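PDB 4N5H: Esterase/lipase from Lactobacillus rhamnosus, which probably hydrolyses carboxylic esters and may also transfer acyl groups, as a member of the alpha/beta-hydrolase superfamily. Local coordinates for residues 150-155 against 180-185; 186-191 against 222-227. The protein carries 1 engineered substitution. All blocks are in the same frame, centred on the assembly; numbering follows the deposited sequence.

Overall arrangement
Both contacts lie within the alpha/beta-hydrolase core of one chain, their centres about 10 Å apart, and follow one another in sequence: 150-155 with 180-185 closes before 186-191 with 222-227 opens. Contact 1 lays helix 147-158 against strand 179-183 of the central sheet, its centre about 5 Å from that of the chain. Contact 2 lies farther out, its centre about 14 Å from the chain's, where the loop leaving the same strand meets the start of helix 223-226. They touch through His-150 against Val-186 and Pro-189, and through Ser-153 against Phe-223. Helix 147-158 is thus flanked by strand, loop and short helix just after Ser-146, the probable nucleophile.

Contact 1 (150-155 against 180-185)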
loop_
_atom_site.group_PDB
_atom_site.type_symbol
_atom_site.label_atom_id
_atom_site.label_comp_id
_atom_site.label_asym_id
_atom_site.label_seq_id
_atom_site.Cartn_x
_atom_site.Cartn_y
_atom_site.Cartn_z
ATOM N N HIS A 150 17.767 -2.986 28.569
ATOM C CA HIS A 150 18.901 -3.761 29.106
ATOM C C HIS A 150 20.140 -3.368 28.358
ATOM O O HIS A 150 21.139 -2.993 28.995
ATOM C CB HIS A 150 18.661 -5.246 28.886
ATOM C CG HIS A 150 19.841 -6.105 29.145
ATOM N ND1 HIS A 150 20.572 -6.706 28.158
ATOM C CD2 HIS A 150 20.403 -6.500 30.330
ATOM C CE1 HIS A 150 21.526 -7.450 28.705
ATOM N NE2 HIS A 150 21.498 -7.267 30.023
ATOM N N LEU A 151 20.114 -3.446 27.040
ATOM C CA LEU A 151 21.303 -3.201 26.251
ATOM C C LEU A 151 21.762 -1.768 26.425
ATOM O O LEU A 151 22.966 -1.504 26.602
ATOM C CB LEU A 151 21.048 -3.517 24.794
ATOM C CG LEU A 151 20.835 -5.008 24.418
ATOM C CD1 LEU A 151 20.185 -5.196 23.071
ATOM C CD2 LEU A 151 22.135 -5.744 24.500
ATOM N N ALA A 152 20.833 -0.793 26.421
ATOM C CA ALA A 152 21.201 0.582 26.615
ATOM C C ALA A 152 21.864 0.779 27.997
ATOM O O ALA A 152 22.805 1.616 28.095
ATOM C CB ALA A 152 20.041 1.516 26.497
ATOM N N SER A 153 21.357 0.118 29.042
ATOM C CA SER A 153 21.872 0.304 30.383
ATOM C C SER A 153 23.319 -0.211 30.442
ATOM O O SER A 153 24.166 0.393 31.085
ATOM C CB SER A 153 20.984 -0.316 31.477
ATOM O OG SER A 153 21.148 -1.748 31.534
ATOM N N LEU A 154 23.552 -1.326 29.744
ATOM C CA LEU A 154 24.959 -1.872 29.657
ATOM C C LEU A 154 25.885 -1.016 28.847
ATOM O O LEU A 154 27.042 -0.743 29.264
ATOM C CB LEU A 154 24.929 -3.304 29.126
ATOM C CG LEU A 154 24.943 -4.427 30.137
ATOM C CD1 LEU A 154 23.764 -4.364 31.119
ATOM C CD2 LEU A 154 25.023 -5.825 29.520
ATOM N N VAL A 155 25.448 -0.517 27.686
ATOM C CA VAL A 155 26.250 0.333 26.838
ATOM C C VAL A 155 26.674 1.607 27.616
ATOM O O VAL A 155 27.800 2.014 27.586
ATOM C CB VAL A 155 25.408 0.738 25.573
ATOM C CG1 VAL A 155 25.990 1.962 24.857
ATOM C CG2 VAL A 155 25.298 -0.402 24.626
ATOM N N VAL A 180 20.297 8.826 29.667
ATOM C CA VAL A 180 19.979 7.475 29.269
ATOM C C VAL A 180 18.567 7.179 29.772
ATOM O O VAL A 180 18.280 7.086 30.970
ATOM C CB VAL A 180 20.943 6.472 29.808
ATOM C CG1 VAL A 180 20.611 5.108 29.320
ATOM C CG2 VAL A 180 22.367 6.779 29.418
ATOM N N ALA A 181 17.649 7.011 28.800
ATOM C CA ALA A 181 16.227 6.783 29.094
ATOM C C ALA A 181 15.834 5.329 28.797
ATOM O O ALA A 181 16.016 4.847 27.672
ATOM C CB ALA A 181 15.340 7.678 28.324
ATOM N N LEU A 182 15.388 4.654 29.830
ATOM C CA LEU A 182 15.051 3.222 29.722
ATOM C C LEU A 182 13.561 3.077 29.788
ATOM O O LEU A 182 12.936 3.506 30.758
ATOM C CB LEU A 182 15.720 2.439 30.815
ATOM C CG LEU A 182 17.230 2.643 30.981
ATOM C CD1 LEU A 182 17.741 1.883 32.195
ATOM C CD2 LEU A 182 18.020 2.333 29.750
ATOM N N VAL A 183 12.972 2.427 28.812
ATOM C CA VAL A 183 11.534 2.241 28.777
ATOM C C VAL A 183 11.239 0.752 29.080
ATOM O O VAL A 183 11.553 -0.101 28.282
ATOM C CB VAL A 183 10.904 2.621 27.387
ATOM C CG1 VAL A 183 9.406 2.352 27.306
ATOM C CG2 VAL A 183 11.155 4.084 27.093
ATOM N N CYS A 184 10.583 0.486 30.202
ATOM C CA CYS A 184 10.278 -0.853 30.670
ATOM C C CYS A 184 11.467 -1.808 30.495
ATOM O O CYS A 184 11.364 -2.851 29.876
ATOM C CB CYS A 184 9.058 -1.483 29.956
ATOM S SG CYS A 184 7.556 -0.476 30.143
ATOM N N PRO A 185 12.624 -1.408 31.053
ATOM C CA PRO A 185 13.804 -2.211 30.775
ATOM C C PRO A 185 13.740 -3.578 31.460
ATOM O O PRO A 185 13.108 -3.720 32.511
ATOM C CB PRO A 185 14.938 -1.432 31.420
ATOM C CG PRO A 185 14.262 -0.684 32.489
ATOM C CD PRO A 185 12.943 -0.239 31.872
#
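Leu-182 reaches from strand 180-183 to helix 150-155 and forks against it, CD2 resting 3.9 Å from Ala-152 CB and CD1 4.0 Å from Ser-153 CB. Its CG stands beside the backbone N, anti to the carbonyl carbon (chi1 -52°), and the branch at CG sets one methyl against each residue. This is the tight part: Ala-152 points its methyl toward the strand, and the axes of the two short segments come within 8.5 Å of each other, running close to antiparallel at 157°. Packing is looser on both flanks. Val-180 CG1 stops 4.3 Å from Ala-152 O, while at the other end Pro-185 offers CB to His-150 N at the same separation. No hydrogen bond joins the segments, and neither flank opens to solvent, for all the touching residues are buried. The hydroxyl of Ser-153 turns back into its own helix, OG giving a 2.8 Å bond to His-150 O, which also accepts from Leu-154 N. His-150 NE2 bonds to Leu-221 O, and its ring meets Trp-77 nearly at right angles. Helix 147-158 follows the probable nucleophile elbow and packs here on the central sheet of the alpha/beta-hydrolase fold. Strands 140-145 and 235-240 pair with the 180-183 strand on its two edges, Leu-142 touching Ala-152 and Phe-235 touching Leu-182, while helix 112-129 packs against Leu-151 and Val-155.

Contact 2 (186-191 against 222-227); sequences VAEPSK and NFSQVV
Asn-222 sets its amide against the backbone and hydroxyl of Ser-190, OD1 taking the Ser-190 N-H at 2.9 Å on an in-plane lone pair (169° at the hydrogen) and ND2 donating a hydrogen bond to Ser-190 OG. Its CG lies beside the backbone N (chi1 -61°), and the amide slides past the Pro-189 ring, CD of that ring 3.2 Å from Asn-222 OD1. ND2 also binds Gln-225 OE1, approaching from above that carbonyl plane, whereas Asn-222 N reaches the same oxygen in the plane. Replacing Asn-222 with an alanine would probably leave Ser-190 N without this acceptor and Gln-225 OE1 with one donor fewer. Asn-222 is the N-cap residue of helix 223-226, but its side chain makes no capping bond. Glu-188, from the loop that follows strand 179-183 in this alpha/beta-hydrolase fold, bends at chi2 (-72°) to bring its carboxylate to the first turn: OE2 accepts from Ser-224 N at 2.8 Å and OE1 from Ser-224 OG at 2.6 Å, both through syn lone pairs. A water donates to OE1 and, weakly, to Asn-222 OD1. Phe-223 N donates to Ala-187 O at 2.9 Å. Phe-223 directs its ring away from the loop, onto Ser-153 and Cys-157 of helix 147-158 and Leu-252 of helix 246-258, with Val-227 CB over one face, toward its rim.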
loop_
_atom_site.group_PDB
_atom_site.type_symbol
_atom_site.label_atom_id
_atom_site.label_comp_id
_atom_site.label_asym_id
_atom_site.label_seq_id
_atom_site.Cartn_x
_atom_site.Cartn_y
_atom_site.Cartn_z
ATOM N N VAL A 186 14.430 -4.545 30.869
ATOM C CA VAL A 186 14.755 -5.830 31.506
ATOM C C VAL A 186 16.220 -5.816 31.926
ATOM O O VAL A 186 17.033 -6.533 31.411
ATOM C CB VAL A 186 14.310 -6.967 30.637
ATOM C CG1 VAL A 186 14.432 -8.288 31.421
ATOM C CG2 VAL A 186 12.830 -6.735 30.346
ATOM N N ALA A 187 16.542 -4.902 32.801
ATOM C CA ALA A 187 17.941 -4.649 33.081
ATOM C C ALA A 187 18.597 -5.657 34.025
ATOM O O ALA A 187 19.865 -5.695 34.087
ATOM C CB ALA A 187 18.150 -3.238 33.561
ATOM N N GLU A 188 17.757 -6.467 34.719
ATOM C CA GLU A 188 18.249 -7.523 35.608
ATOM C C GLU A 188 17.757 -8.889 35.151
ATOM O O GLU A 188 16.880 -9.497 35.795
ATOM C CB GLU A 188 17.819 -7.209 37.053
ATOM C CG GLU A 188 18.304 -5.883 37.571
ATOM C CD GLU A 188 19.804 -5.883 37.852
ATOM O OE1 GLU A 188 20.283 -6.762 38.622
ATOM O OE2 GLU A 188 20.488 -5.030 37.335
ATOM N N PRO A 189 18.266 -9.378 34.000
ATOM C CA PRO A 189 17.692 -10.587 33.411
ATOM C C PRO A 189 17.819 -11.802 34.364
ATOM O O PRO A 189 16.957 -12.724 34.297
ATOM C CB PRO A 189 18.509 -10.829 32.180
ATOM C CG PRO A 189 19.498 -9.855 32.094
ATOM C CD PRO A 189 19.199 -8.759 33.044
ATOM N N SER A 190 18.766 -11.749 35.305
ATOM C CA SER A 190 18.936 -12.945 36.233
ATOM C C SER A 190 17.752 -13.083 37.171
ATOM O O SER A 190 17.515 -14.218 37.682
ATOM C CB SER A 190 20.276 -12.868 37.026
ATOM O OG SER A 190 21.290 -12.955 36.114
ATOM N N LYS A 191 16.992 -12.016 37.366
ATOM C CA LYS A 191 15.739 -12.044 38.140
ATOM C C LYS A 191 14.532 -12.434 37.325
ATOM O O LYS A 191 13.387 -12.371 37.841
ATOM C CB LYS A 191 15.481 -10.658 38.719
ATOM C CG LYS A 191 16.528 -10.222 39.687
ATOM C CD LYS A 191 16.079 -8.913 40.313
ATOM C CE LYS A 191 17.136 -8.346 41.246
ATOM N NZ LYS A 191 17.487 -9.390 42.261
ATOM N N ASN A 222 23.897 -8.269 34.044
ATOM C CA ASN A 222 22.912 -7.453 34.757
ATOM C C ASN A 222 23.455 -6.085 34.967
ATOM O O ASN A 222 24.643 -5.865 35.224
ATOM C CB ASN A 222 22.546 -8.110 36.087
ATOM C CG ASN A 222 21.927 -9.469 35.922
ATOM O OD1 ASN A 222 20.728 -9.606 35.747
ATOM N ND2 ASN A 222 22.773 -10.515 35.936
ATOM N N PHE A 223 22.609 -5.065 34.864
ATOM C CA PHE A 223 23.065 -3.704 35.186
ATOM C C PHE A 223 23.734 -3.620 36.545
ATOM O O PHE A 223 24.694 -2.879 36.722
ATOM C CB PHE A 223 21.881 -2.722 35.076
ATOM C CG PHE A 223 22.228 -1.329 35.391
ATOM C CD1 PHE A 223 22.832 -0.554 34.443
ATOM C CD2 PHE A 223 21.867 -0.769 36.598
ATOM C CE1 PHE A 223 23.197 0.753 34.690
ATOM C CE2 PHE A 223 22.181 0.543 36.864
ATOM C CZ PHE A 223 22.859 1.299 35.900
ATOM N N SER A 224 23.186 -4.309 37.538
ATOM C CA SER A 224 23.737 -4.287 38.870
ATOM C C SER A 224 25.205 -4.771 38.870
ATOM O O SER A 224 25.901 -4.472 39.827
ATOM C CB SER A 224 22.929 -5.184 39.779
ATOM O OG SER A 224 22.789 -6.521 39.343
ATOM N N GLN A 225 25.613 -5.565 37.849
ATOM C CA GLN A 225 27.014 -6.046 37.743
ATOM C C GLN A 225 27.894 -5.108 37.018
ATOM O O GLN A 225 29.089 -5.130 37.239
ATOM C CB GLN A 225 27.067 -7.391 37.074
ATOM C CG GLN A 225 26.498 -8.495 37.868
ATOM C CD GLN A 225 26.135 -9.686 37.083
ATOM O OE1 GLN A 225 25.577 -9.644 36.003
ATOM N NE2 GLN A 225 26.404 -10.852 37.692
ATOM N N VAL A 226 27.388 -4.261 36.099
ATOM C CA VAL A 226 28.252 -3.319 35.402
ATOM C C VAL A 226 28.270 -1.896 35.960
ATOM O O VAL A 226 29.137 -1.126 35.627
ATOM C CB VAL A 226 27.896 -3.323 33.864
ATOM C CG1 VAL A 226 28.251 -4.669 33.240
ATOM C CG2 VAL A 226 26.428 -3.073 33.644
ATOM N N VAL A 227 27.357 -1.583 36.875
ATOM C CA VAL A 227 27.201 -0.244 37.413
ATOM C C VAL A 227 28.312 0.155 38.405
ATOM O O VAL A 227 28.631 1.347 38.545
ATOM C CB VAL A 227 25.799 -0.083 38.093
ATOM C CG1 VAL A 227 25.672 -0.955 39.340
ATOM C CG2 VAL A 227 25.541 1.336 38.447
HETATM O O HOH W 1 20.111 -9.450 38.766
#